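Local coordinates for malonyl-CoA-[acyl-carrier-protein] transacylase (Coxiella burnetii, PDB 3TQE), which probably catalyses the transfer of the malonyl group from malonyl-CoA to holo acyl carrier protein, a step that supplies fatty acid synthesis, at residues Ala24-Gly27 with Leu28-Ile32; Val33-Thr36 with Phe37-Ser41; Leu60-Thr63 with Gln64-Gln67; Ile289-Ile292 with Asp293-Ser296; Thr302-Glu305 with Leu306-Ala310. One frame throughout, in Å; residues are numbered along the deposited sequence. Where two conformers were deposited one is given.

Contact 1 of 5, residues Ala24-Gly27 with Leu28-Ile32; sequences AELG and LQQPI
Gln30 N donates to Leu26 O over 2.8 Å and closes the last turn of the short helix 24-29. One residue earlier, Gln29 N gives its hydrogen to Glu25 O at 3.1 Å. Leu28 N is shared. Its main acceptor is Ala24 O at 3.1 Å, and a second bond to Glu25 O is weak. Gln30 is the first residue to leave helical backbone angles. The residue four on from Gly27 is Pro31, which has no N-H, so Gly27 O cannot have the usual helical partner. A water lies at that oxygen instead, 2.7 Å from Gly27 O and 2.6 Å from Gln30 O, between the two carbonyls.

The side chains follow the turn. The Leu28 side chain leaves beside its own backbone N (chi1 -68°), which lays CG 3.4 Å from Ala24 O. Gln30 CG lies 4.0 Å from Leu26 CD1. A bend at chi2 then leads the Gln30 amide away, and its NE2 is hydrogen-bonded to Thr304 OG1. Glu25 stays on the exposed side, where its extended chain crosses that of Gln29 at a slant.

Leu26 faces the interior. It packs on Ile77 and Cys80 of helix 63-83, and Gln30 also touches Cys80. The break at Gln30 separates helix 24-29 from helix 31-44; helix 63-83 covers the Leu26 side, and the start of helix 304-313 lies next to it.

Contact 2 of 5, residues Val33-Thr36 with Phe37-Ser41; sequences VLET and FQQAS
Val33 and Phe37 pack one turn apart on helix 31-44, in a contact made wholly within that helix, with one face buried and the other towards solvent. Their side chains run side by side and point the same way. Val33 CG1 lies 4.0 Å from Phe37 CD2. The ring also turns its edge to the backbone: Val33 O sits in the ring plane, 3.3 Å from Phe37 CD2. The same oxygen accepts from Phe37 N at 3.0 Å in a fairly straight bond (166°).

The next three residues repeat the pattern, from Gln38 N to Leu34 O, Gln39 N to Glu35 O and Ala40 N to Thr36 O. On the outer face, in the conformer given, Glu35 bends at chi2 (80°). A water spans from its carboxylate to Gln39: it accepts from Gln39 NE2 at 2.9 Å and gives a weak bond to Glu35 OE2. The other end of that amide, OE1, is held by Arg79. Arg79 also bonds Thr36 OG1, which is hydrogen-bonded to Ile32 O one turn back as well. Ser41 OG and Ser41 N both donate to Phe37 O, from opposite faces of its carbonyl plane.

Phe37 meets Trp49 edge-to-face, and Thr36 and Ala40 rest on Thr72 of helix 63-83. The arrangement is that of an amphipathic alpha helix with i to i+4 bonding, here packed between helices 48-54, 63-83 and 111-128 of the acyl transferase domain.

Contact 3 of 5, residues Leu60-Thr63 with Gln64-Gln67; sequences LDQT and QFTQ
Thr66 OG1 donates to Leu60 O over 2.6 Å, and this short bond marks the tight side of the contact. The hydroxyl lies in the plane of the carbonyl and uses one of its lone pairs. The Thr66 side chain sets OG1 beside its own backbone N (chi1 -51°), facing back to the end of helix 57-60. A water is a second partner of this hydroxyl: it donates to Thr66 OG1 and, at 2.8 Å, to Asp61 O. Leu60 is buried nearby against Leu51 and Val52.

Gln62 stands at the N-cap position of helix 63-83, and its carbonyl takes the first helical bonds. Gln62 O accepts from Phe65 N and from Thr66 N, each at 2.9 Å, and the two donors come from opposite faces of the carbonyl plane. The bond from Thr66 is the straighter, at 163°. Gln67 N to Thr63 O, 3.1 Å, continues the helical pattern. The segment joins helix 57-60 to helix 63-83 in the acyl transferase domain. Gln67 extends from this first turn towards the predicted active site: its OE1 is hydrogen-bonded to Arg121, and its side chain is about 4 Å from a bound glycine. Thr63 OG1 is satisfied by Gly122 O.

The side formed by Gln62, Gln64 and Phe65 is looser and partly exposed. Gln62 and Phe65 lie alongside each other, amide and ring nearly coplanar (13°). Gln62 OE1 comes to 3.7 Å from Phe65 CE2, at the ring edge, and has a weak bond to Arg59. Gln64 CG lies over one face of the ring, offset toward the rim.

Contact 4 of 5, residues Ile289-Ile292 with Asp293-Ser296; sequences IKRI and DRQS
Lys290 leaves the helix with CG opposite its backbone N (chi1 -161°) and then bends at chi2 and chi3, and this folds its ammonium back over residues 294-296. NZ of Lys290 donates to Ser296 O at 2.7 Å, nearly in line with the carbonyl. A longer bond runs from Lys290 NZ to Arg294 O at 3.3 Å, from above the plane of that carbonyl. One charged group thus joins two backbone oxygens of the segment that follows the helix.

Arg294 is folded as well, with bends at chi2 and chi3. It crosses Lys290 at about a right angle, so that Arg294 NH1 lies 3.4 Å from Lys290 CG. One face of its guanidinium covers Lys290 O, which is 3.3 Å above the plane and offset toward the rim.

The last helical bond is Asp293 N to Ile289 O, at 2.9 Å. After it Asp293 opens the turn and accepts through both its side chain and its carbonyl. Asp293 OD1 accepts from Gln295 N at 2.8 Å, and Asp293 O accepts from both Ser296 OG and Ser296 N. Ser296 OG also rests 3.4 Å from Ile289 CG2. On the side towards helix 261-270 and strand 275-278, Ile289 packs on Ile265 and Phe276, and Ile292 on Val262 and Ile265.

The geometry is that of an Asx turn combined with a type I beta turn from Asp293 to Ser296. It links the C-terminal end of helix 284-292 to the edge strand 297-300 of the parallel sheet.

Contact 5 of 5, residues Thr302-Glu305 with Leu306-Ala310; sequences TTTE and LILTA
Thr303 OG1 accepts from Leu306 N at 3.1 Å, in a nearly straight bond of 163°. This is an N-cap: Thr303 stands right before helix 304-313 and its hydroxyl takes up an amide of the first turn. The Thr303 side chain sets OG1 between its own N and carbonyl carbon (chi1 71°), which turns the hydroxyl to the helix end. Thr303 OG1 also lies 3.3 Å from Leu306 CG. Thr302 runs beside that leucine, with Thr302 OG1 3.5 Å from Leu306 CD1. Leu306 thus gives its N-H to the cap while its side chain lies against both hydroxyls.

Two backbone bonds follow, Ile307 N to Thr303 O and Leu308 N to Thr304 O, both at 2.9 Å. Thr304 CG2 and Leu308 CD1 lie side by side, 3.8 Å apart.

The helix start packs on its neighbours. These include Thr304, which meets Gln30, and Thr303, which touches Glu25 and Gln29 of helix 24-29. Ile307 is buried against Cys80 and Trp81 of helix 63-83, while Leu306 rests on Pro300 at the end of strand 297-300. Glu305 and Leu308 remain on the exposed side.

Further along, Glu305 O is gripped twice by one residue. Thr309 N and Thr309 OG1 reach it from opposite faces of the carbonyl plane, and the hydroxyl OG1, 2.9 Å from Glu305 O, sits above that plane.

Overall arrangement
Contacts 1 and 2 follow each other along the chain and touch where Gly27 meets Val33. Both use helix 31-44. Contact 5 comes from the far end of the sequence yet packs on contact 1, and their centres are about 12 Å apart. Helix 63-83 lies against all three and begins in contact 3. Contact 3 is nearest the middle of the chain and the predicted active site. Contact 4 stands apart from it, on the other side of the chain's centre. Contact 5 is a surface contact; the rest are partly buried. Contacts 3 and 5 both start helices; in contact 5 a threonine hydroxyl adds a side-chain cap. Contacts 1 and 4 lie at helix ends, one with a water between carbonyls, the other with a lysine bonded to the turn that follows.

Contact 1 of 5, residues Ala24-Gly27 with Leu28-Ile32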
loop_
_atom_site.group_PDB
_atom_site.type_symbol
_atom_site.label_atom_id
_atom_site.label_comp_id
_atom_site.label_asym_id
_atom_site.label_seq_id
_atom_site.Cartn_x
_atom_site.Cartn_y
_atom_site.Cartn_z
ATOM N N ALA A 24 8.021 7.956 15.636
ATOM C CA ALA A 24 8.942 8.412 16.662
ATOM C C ALA A 24 8.486 8.018 18.074
ATOM O O ALA A 24 9.260 7.527 18.896
ATOM C CB ALA A 24 9.146 9.916 16.571
ATOM N N GLU A 25 7.203 8.186 18.338
ATOM C CA GLU A 25 6.677 7.837 19.654
ATOM C C GLU A 25 6.764 6.349 19.908
ATOM O O GLU A 25 7.272 5.912 20.935
ATOM C CB GLU A 25 5.258 8.320 19.796
ATOM C CG GLU A 25 4.678 8.006 21.138
ATOM C CD GLU A 25 3.337 8.661 21.379
ATOM O OE1 GLU A 25 2.824 9.393 20.494
ATOM O OE2 GLU A 25 2.811 8.473 22.503
ATOM N N LEU A 26 6.287 5.551 18.955
ATOM C CA LEU A 26 6.346 4.125 19.127
ATOM C C LEU A 26 7.782 3.663 19.267
ATOM O O LEU A 26 8.079 2.732 19.994
ATOM C CB LEU A 26 5.667 3.444 17.953
ATOM C CG LEU A 26 5.319 2.011 18.161
ATOM C CD1 LEU A 26 4.250 1.816 19.255
ATOM C CD2 LEU A 26 4.805 1.462 16.825
ATOM N N GLY A 27 8.683 4.320 18.552
ATOM C CA GLY A 27 10.104 4.003 18.649
ATOM C C GLY A 27 10.728 4.263 20.008
ATOM O O GLY A 27 11.666 3.577 20.407
ATOM N N LEU A 28 10.202 5.245 20.722
ATOM C CA LEU A 28 10.618 5.460 22.098
ATOM C C LEU A 28 10.056 4.403 23.026
ATOM O O LEU A 28 10.701 3.956 23.960
ATOM C CB LEU A 28 10.158 6.830 22.558
ATOM C CG LEU A 28 10.807 8.026 21.923
ATOM C CD1 LEU A 28 10.042 9.294 22.307
ATOM C CD2 LEU A 28 12.263 8.094 22.357
ATOM N N GLN A 29 8.826 4.008 22.768
ATOM C CA GLN A 29 8.105 3.107 23.639
ATOM C C GLN A 29 8.477 1.665 23.511
ATOM O O GLN A 29 8.421 0.917 24.478
ATOM C CB GLN A 29 6.615 3.236 23.347
ATOM C CG GLN A 29 6.028 4.572 23.653
ATOM C CD GLN A 29 4.553 4.670 23.341
ATOM O OE1 GLN A 29 3.801 5.404 24.035
ATOM N NE2 GLN A 29 4.125 3.980 22.301
ATOM N N GLN A 30 8.769 1.251 22.280
ATOM C CA GLN A 30 8.930 -0.161 21.968
ATOM C C GLN A 30 10.249 -0.433 21.262
ATOM O O GLN A 30 10.407 -0.092 20.094
ATOM C CB GLN A 30 7.786 -0.580 21.061
ATOM C CG GLN A 30 6.431 -0.458 21.662
ATOM C CD GLN A 30 6.257 -1.294 22.917
ATOM O OE1 GLN A 30 6.914 -2.326 23.097
ATOM N NE2 GLN A 30 5.328 -0.870 23.790
ATOM N N PRO A 31 11.186 -1.094 21.949
ATOM C CA PRO A 31 12.469 -1.461 21.405
ATOM C C PRO A 31 12.387 -2.232 20.097
ATOM O O PRO A 31 13.278 -2.123 19.280
ATOM C CB PRO A 31 13.071 -2.326 22.503
ATOM C CG PRO A 31 12.489 -1.762 23.743
ATOM C CD PRO A 31 11.126 -1.356 23.399
ATOM N N ILE A 32 11.297 -2.948 19.868
ATOM C CA ILE A 32 11.203 -3.716 18.633
ATOM C C ILE A 32 11.193 -2.798 17.394
ATOM O O ILE A 32 11.578 -3.227 16.313
ATOM C CB ILE A 32 10.007 -4.712 18.640
ATOM C CG1 ILE A 32 10.182 -5.798 17.567
ATOM C CG2 ILE A 32 8.682 -3.989 18.427
ATOM C CD1 ILE A 32 11.485 -6.586 17.624
HETATM O O HOH W 1 12.552 1.242 19.444
#

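Contact 2 of 5, residues Val33-Thr36 with Phe37-Ser41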
loop_
_atom_site.group_PDB
_atom_site.type_symbol
_atom_site.label_atom_id
_atom_site.label_comp_id
_atom_site.label_asym_id
_atom_site.label_seq_id
_atom_site.Cartn_x
_atom_site.Cartn_y
_atom_site.Cartn_z
ATOM N N VAL A 33 10.760 -1.560 17.529
ATOM C CA VAL A 33 10.755 -0.635 16.397
ATOM C C VAL A 33 12.162 -0.378 15.939
ATOM O O VAL A 33 12.474 -0.553 14.777
ATOM C CB VAL A 33 10.045 0.675 16.718
ATOM C CG1 VAL A 33 10.179 1.655 15.588
ATOM C CG2 VAL A 33 8.580 0.393 17.034
ATOM N N LEU A 34 13.029 -0.002 16.844
ATOM C CA LEU A 34 14.397 0.284 16.432
ATOM C C LEU A 34 15.074 -0.980 15.958
ATOM O O LEU A 34 15.865 -0.932 15.011
ATOM C CB LEU A 34 15.170 0.976 17.542
ATOM C CG LEU A 34 14.776 2.439 17.771
ATOM C CD1 LEU A 34 15.479 2.955 19.009
ATOM C CD2 LEU A 34 15.073 3.327 16.597
ATOM N N GLU A 35 14.793 -2.106 16.591
ATOM C CA GLU A 35 15.374 -3.372 16.143
ATOM C C GLU A 35 14.955 -3.687 14.709
ATOM O O GLU A 35 15.750 -4.156 13.902
ATOM C CB GLU A 35 14.999 -4.506 17.072
ATOM C CG GLU A 35 15.630 -5.846 16.716
ATOM C CD GLU A 35 17.074 -5.988 17.182
ATOM O OE1 GLU A 35 17.839 -4.993 17.136
ATOM O OE2 GLU A 35 17.459 -7.118 17.578
ATOM N N THR A 36 13.715 -3.415 14.386
ATOM C CA THR A 36 13.217 -3.671 13.040
ATOM C C THR A 36 13.895 -2.750 12.039
ATOM O O THR A 36 14.283 -3.174 10.965
ATOM C CB THR A 36 11.679 -3.516 13.021
ATOM O OG1 THR A 36 11.127 -4.490 13.919
ATOM C CG2 THR A 36 11.083 -3.729 11.633
ATOM N N PHE A 37 14.030 -1.483 12.376
ATOM C CA PHE A 37 14.716 -0.564 11.500
ATOM C C PHE A 37 16.179 -0.939 11.386
ATOM O O PHE A 37 16.762 -0.749 10.323
ATOM C CB PHE A 37 14.540 0.885 11.946
ATOM C CG PHE A 37 13.275 1.505 11.443
ATOM C CD1 PHE A 37 13.268 2.253 10.294
ATOM C CD2 PHE A 37 12.071 1.272 12.076
ATOM C CE1 PHE A 37 12.101 2.786 9.808
ATOM C CE2 PHE A 37 10.894 1.806 11.577
ATOM C CZ PHE A 37 10.914 2.564 10.456
ATOM N N GLN A 38 16.780 -1.472 12.447
ATOM C CA GLN A 38 18.170 -1.923 12.382
ATOM C C GLN A 38 18.324 -3.066 11.389
ATOM O O GLN A 38 19.290 -3.118 10.625
ATOM C CB GLN A 38 18.665 -2.346 13.767
ATOM C CG GLN A 38 19.072 -1.179 14.661
ATOM C CD GLN A 38 19.236 -1.549 16.142
ATOM O OE1 GLN A 38 18.896 -2.655 16.587
ATOM N NE2 GLN A 38 19.771 -0.609 16.909
ATOM N N GLN A 39 17.372 -3.992 11.410
ATOM C CA GLN A 39 17.365 -5.087 10.456
ATOM C C GLN A 39 17.279 -4.539 9.045
ATOM O O GLN A 39 18.006 -4.975 8.160
ATOM C CB GLN A 39 16.194 -6.014 10.732
ATOM C CG GLN A 39 16.417 -6.827 11.987
ATOM C CD GLN A 39 15.208 -7.557 12.451
ATOM O OE1 GLN A 39 14.177 -7.525 11.810
ATOM N NE2 GLN A 39 15.335 -8.256 13.565
ATOM N N ALA A 40 16.364 -3.620 8.816
ATOM C CA ALA A 40 16.243 -3.032 7.505
ATOM C C ALA A 40 17.513 -2.314 7.083
ATOM O O ALA A 40 17.948 -2.434 5.950
ATOM C CB ALA A 40 15.064 -2.104 7.448
ATOM N N SER A 41 18.103 -1.575 8.006
ATOM C CA SER A 41 19.310 -0.824 7.727
ATOM C C SER A 41 20.462 -1.731 7.381
ATOM O O SER A 41 21.275 -1.369 6.540
ATOM C CB SER A 41 19.675 0.038 8.928
ATOM O OG SER A 41 18.689 1.025 9.119
HETATM O O HOH W 2 17.889 -8.061 15.021
#

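Contact 3 of 5, residues Leu60-Thr63 with Gln64-Gln67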
loop_
_atom_site.group_PDB
_atom_site.type_symbol
_atom_site.label_atom_id
_atom_site.label_comp_id
_atom_site.label_asym_id
_atom_site.label_seq_id
_atom_site.Cartn_x
_atom_site.Cartn_y
_atom_site.Cartn_z
ATOM N N LEU A 60 13.195 11.230 1.702
ATOM C CA LEU A 60 12.211 10.246 2.100
ATOM C C LEU A 60 11.156 10.042 1.044
ATOM O O LEU A 60 10.665 8.935 0.885
ATOM C CB LEU A 60 11.545 10.646 3.416
ATOM C CG LEU A 60 10.464 9.699 3.949
ATOM C CD1 LEU A 60 11.036 8.303 4.157
ATOM C CD2 LEU A 60 9.935 10.253 5.263
ATOM N N ASP A 61 10.827 11.091 0.300
ATOM C CA ASP A 61 9.780 11.018 -0.694
ATOM C C ASP A 61 10.219 10.410 -2.035
ATOM O O ASP A 61 9.397 10.178 -2.915
ATOM C CB ASP A 61 9.170 12.398 -0.906
ATOM C CG ASP A 61 8.269 12.839 0.253
ATOM O OD1 ASP A 61 7.791 11.993 1.060
ATOM O OD2 ASP A 61 8.006 14.056 0.338
ATOM N N GLN A 62 11.501 10.133 -2.185
ATOM C CA GLN A 62 11.998 9.456 -3.372
ATOM C C GLN A 62 11.659 7.989 -3.216
ATOM O O GLN A 62 11.922 7.423 -2.187
ATOM C CB GLN A 62 13.517 9.683 -3.528
ATOM C CG GLN A 62 13.795 11.144 -3.906
ATOM C CD GLN A 62 15.263 11.543 -4.050
ATOM O OE1 GLN A 62 16.146 11.028 -3.371
ATOM N NE2 GLN A 62 15.518 12.503 -4.948
ATOM N N THR A 63 11.132 7.367 -4.258
ATOM C CA THR A 63 10.551 6.026 -4.238
ATOM C C THR A 63 11.486 4.972 -3.662
ATOM O O THR A 63 11.103 4.067 -2.945
ATOM C CB THR A 63 10.133 5.637 -5.708
ATOM O OG1 THR A 63 11.266 5.211 -6.454
ATOM C CG2 THR A 63 9.554 6.834 -6.433
ATOM N N GLN A 64 12.754 5.080 -4.029
ATOM C CA GLN A 64 13.687 4.064 -3.566
ATOM C C GLN A 64 13.893 4.084 -2.075
ATOM O O GLN A 64 14.327 3.095 -1.519
ATOM C CB GLN A 64 15.060 4.203 -4.226
ATOM C CG GLN A 64 15.840 5.437 -3.888
ATOM C CD GLN A 64 17.237 5.399 -4.490
ATOM O OE1 GLN A 64 17.809 4.334 -4.681
ATOM N NE2 GLN A 64 17.763 6.576 -4.836
ATOM N N PHE A 65 13.589 5.212 -1.444
ATOM C CA PHE A 65 13.600 5.309 0.015
ATOM C C PHE A 65 12.209 5.079 0.626
ATOM O O PHE A 65 12.094 4.428 1.654
ATOM C CB PHE A 65 14.134 6.652 0.466
ATOM C CG PHE A 65 15.541 6.899 0.031
ATOM C CD1 PHE A 65 16.572 6.206 0.602
ATOM C CD2 PHE A 65 15.822 7.769 -0.996
ATOM C CE1 PHE A 65 17.875 6.414 0.181
ATOM C CE2 PHE A 65 17.129 7.980 -1.423
ATOM C CZ PHE A 65 18.142 7.303 -0.817
ATOM N N THR A 66 11.184 5.630 0.002
ATOM C CA THR A 66 9.831 5.538 0.539
ATOM C C THR A 66 9.434 4.093 0.704
ATOM O O THR A 66 8.842 3.716 1.712
ATOM C CB THR A 66 8.823 6.159 -0.391
ATOM O OG1 THR A 66 9.241 7.459 -0.759
ATOM C CG2 THR A 66 7.438 6.189 0.206
ATOM N N GLN A 67 9.755 3.279 -0.292
ATOM C CA GLN A 67 9.283 1.922 -0.239
ATOM C C GLN A 67 9.854 1.106 0.928
ATOM O O GLN A 67 9.103 0.539 1.701
ATOM C CB GLN A 67 9.394 1.216 -1.577
ATOM C CG GLN A 67 8.487 1.905 -2.598
ATOM C CD GLN A 67 8.209 1.119 -3.844
ATOM O OE1 GLN A 67 8.143 -0.107 -3.821
ATOM N NE2 GLN A 67 7.963 1.838 -4.940
HETATM O O HOH W 3 7.529 8.129 -2.992
#

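Contact 4 of 5, residues Ile289-Ile292 with Asp293-Ser296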
loop_
_atom_site.group_PDB
_atom_site.type_symbol
_atom_site.label_atom_id
_atom_site.label_comp_id
_atom_site.label_asym_id
_atom_site.label_seq_id
_atom_site.Cartn_x
_atom_site.Cartn_y
_atom_site.Cartn_z
ATOM N N ILE A 289 -11.480 3.494 3.674
ATOM C CA ILE A 289 -12.382 2.450 4.118
ATOM C C ILE A 289 -13.668 3.049 4.668
ATOM O O ILE A 289 -14.745 2.543 4.396
ATOM C CB ILE A 289 -11.685 1.550 5.138
ATOM C CG1 ILE A 289 -10.548 0.800 4.448
ATOM C CG2 ILE A 289 -12.673 0.560 5.779
ATOM C CD1 ILE A 289 -9.582 0.105 5.401
ATOM N N LYS A 290 -13.557 4.146 5.399
ATOM C CA LYS A 290 -14.738 4.814 5.951
ATOM C C LYS A 290 -15.645 5.330 4.846
ATOM O O LYS A 290 -16.875 5.375 5.027
ATOM C CB LYS A 290 -14.319 5.937 6.916
ATOM C CG LYS A 290 -15.403 6.394 7.875
ATOM C CD LYS A 290 -15.898 5.231 8.756
ATOM C CE LYS A 290 -15.435 5.324 10.190
ATOM N NZ LYS A 290 -16.436 4.665 11.097
ATOM N N ARG A 291 -15.068 5.743 3.724
ATOM C CA ARG A 291 -15.855 6.188 2.585
ATOM C C ARG A 291 -16.549 5.025 1.898
ATOM O O ARG A 291 -17.704 5.153 1.480
ATOM C CB ARG A 291 -15.002 6.998 1.615
ATOM C CG ARG A 291 -14.573 8.322 2.201
ATOM C CD ARG A 291 -14.027 9.265 1.150
ATOM N NE ARG A 291 -14.002 10.640 1.636
ATOM C CZ ARG A 291 -12.897 11.325 1.893
ATOM N NH1 ARG A 291 -11.711 10.771 1.698
ATOM N NH2 ARG A 291 -12.975 12.577 2.332
ATOM N N ILE A 292 -15.875 3.873 1.823
ATOM C CA ILE A 292 -16.442 2.663 1.257
ATOM C C ILE A 292 -17.604 2.180 2.117
ATOM O O ILE A 292 -18.669 1.796 1.589
ATOM C CB ILE A 292 -15.364 1.562 1.107
ATOM C CG1 ILE A 292 -14.344 1.996 0.065
ATOM C CG2 ILE A 292 -15.971 0.225 0.653
ATOM C CD1 ILE A 292 -13.019 1.227 0.132
ATOM N N ASP A 293 -17.412 2.224 3.433
ATOM C CA ASP A 293 -18.460 1.817 4.382
ATOM C C ASP A 293 -18.400 2.631 5.656
ATOM O O ASP A 293 -17.536 2.419 6.498
ATOM C CB ASP A 293 -18.330 0.341 4.722
ATOM C CG ASP A 293 -19.353 -0.111 5.785
ATOM O OD1 ASP A 293 -20.310 0.642 6.071
ATOM O OD2 ASP A 293 -19.165 -1.199 6.368
ATOM N N ARG A 294 -19.357 3.537 5.834
ATOM C CA ARG A 294 -19.344 4.429 6.986
ATOM C C ARG A 294 -19.528 3.674 8.308
ATOM O O ARG A 294 -19.195 4.195 9.371
ATOM C CB ARG A 294 -20.426 5.510 6.833
ATOM C CG ARG A 294 -20.282 6.701 7.778
ATOM C CD ARG A 294 -18.976 7.473 7.580
ATOM N NE ARG A 294 -18.757 7.897 6.189
ATOM C CZ ARG A 294 -17.762 8.691 5.785
ATOM N NH1 ARG A 294 -16.873 9.169 6.653
ATOM N NH2 ARG A 294 -17.661 9.021 4.501
ATOM N N GLN A 295 -20.038 2.449 8.243
ATOM C CA GLN A 295 -20.228 1.643 9.438
ATOM C C GLN A 295 -19.000 0.813 9.822
ATOM O O GLN A 295 -18.965 0.190 10.881
ATOM C CB GLN A 295 -21.447 0.727 9.266
ATOM C CG GLN A 295 -22.755 1.491 8.998
ATOM C CD GLN A 295 -23.002 2.614 9.998
ATOM O OE1 GLN A 295 -23.354 3.740 9.617
ATOM N NE2 GLN A 295 -22.814 2.319 11.282
ATOM N N SER A 296 -17.982 0.800 8.972
ATOM C CA SER A 296 -16.761 0.101 9.336
ATOM C C SER A 296 -16.061 0.842 10.458
ATOM O O SER A 296 -16.324 2.008 10.727
ATOM C CB SER A 296 -15.836 0.005 8.135
ATOM O OG SER A 296 -15.417 1.286 7.732
#

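Contact 5 of 5, residues Thr302-Glu305 with Leu306-Ala310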
loop_
_atom_site.group_PDB
_atom_site.type_symbol
_atom_site.label_atom_id
_atom_site.label_comp_id
_atom_site.label_asym_id
_atom_site.label_seq_id
_atom_site.Cartn_x
_atom_site.Cartn_y
_atom_site.Cartn_z
ATOM N N THR A 302 -0.512 3.438 15.994
ATOM C CA THR A 302 0.744 4.162 15.934
ATOM C C THR A 302 1.349 4.519 17.293
ATOM O O THR A 302 2.398 5.157 17.355
ATOM C CB THR A 302 0.574 5.402 15.096
ATOM O OG1 THR A 302 -0.600 6.091 15.527
ATOM C CG2 THR A 302 0.462 5.040 13.614
ATOM N N THR A 303 0.716 4.075 18.371
ATOM C CA THR A 303 1.297 4.178 19.703
ATOM C C THR A 303 0.908 2.975 20.516
ATOM O O THR A 303 -0.015 2.246 20.164
ATOM C CB THR A 303 0.802 5.417 20.470
ATOM O OG1 THR A 303 -0.580 5.228 20.828
ATOM C CG2 THR A 303 0.960 6.705 19.675
ATOM N N THR A 304 1.611 2.768 21.613
ATOM C CA THR A 304 1.346 1.644 22.479
ATOM C C THR A 304 -0.083 1.729 22.972
ATOM O O THR A 304 -0.784 0.723 22.990
ATOM C CB THR A 304 2.339 1.590 23.648
ATOM O OG1 THR A 304 3.634 1.374 23.106
ATOM C CG2 THR A 304 2.007 0.484 24.605
ATOM N N GLU A 305 -0.525 2.914 23.378
ATOM C CA GLU A 305 -1.895 3.053 23.898
ATOM C C GLU A 305 -2.921 2.696 22.826
ATOM O O GLU A 305 -3.893 2.006 23.101
ATOM C CB GLU A 305 -2.156 4.476 24.415
ATOM C CG GLU A 305 -3.518 4.685 25.120
ATOM C CD GLU A 305 -3.583 5.885 26.133
ATOM O OE1 GLU A 305 -3.249 7.070 25.781
ATOM O OE2 GLU A 305 -4.018 5.645 27.303
ATOM N N LEU A 306 -2.691 3.133 21.595
ATOM C CA LEU A 306 -3.617 2.831 20.519
ATOM C C LEU A 306 -3.645 1.343 20.231
ATOM O O LEU A 306 -4.708 0.781 19.999
ATOM C CB LEU A 306 -3.254 3.618 19.279
ATOM C CG LEU A 306 -3.530 5.108 19.376
ATOM C CD1 LEU A 306 -2.915 5.800 18.192
ATOM C CD2 LEU A 306 -4.990 5.441 19.490
ATOM N N ILE A 307 -2.489 0.702 20.257
ATOM C CA ILE A 307 -2.418 -0.730 20.028
ATOM C C ILE A 307 -3.190 -1.463 21.114
ATOM O O ILE A 307 -3.988 -2.350 20.832
ATOM C CB ILE A 307 -0.969 -1.230 19.943
ATOM C CG1 ILE A 307 -0.347 -0.706 18.641
ATOM C CG2 ILE A 307 -0.914 -2.746 20.052
ATOM C CD1 ILE A 307 1.141 -0.855 18.575
ATOM N N LEU A 308 -2.954 -1.098 22.366
ATOM C CA LEU A 308 -3.643 -1.773 23.456
ATOM C C LEU A 308 -5.137 -1.541 23.396
ATOM O O LEU A 308 -5.900 -2.456 23.646
ATOM C CB LEU A 308 -3.072 -1.325 24.793
ATOM C CG LEU A 308 -1.644 -1.816 25.049
ATOM C CD1 LEU A 308 -1.097 -1.075 26.247
ATOM C CD2 LEU A 308 -1.549 -3.309 25.259
ATOM N N THR A 309 -5.562 -0.346 23.014
ATOM C CA THR A 309 -6.968 -0.036 22.825
ATOM C C THR A 309 -7.597 -0.913 21.744
ATOM O O THR A 309 -8.689 -1.452 21.920
ATOM C CB THR A 309 -7.132 1.425 22.454
ATOM O OG1 THR A 309 -6.747 2.203 23.593
ATOM C CG2 THR A 309 -8.549 1.778 22.069
ATOM N N ALA A 310 -6.885 -1.049 20.636
ATOM C CA ALA A 310 -7.342 -1.862 19.524
ATOM C C ALA A 310 -7.466 -3.314 19.941
ATOM O O ALA A 310 -8.411 -3.979 19.562
ATOM C CB ALA A 310 -6.402 -1.711 18.337
#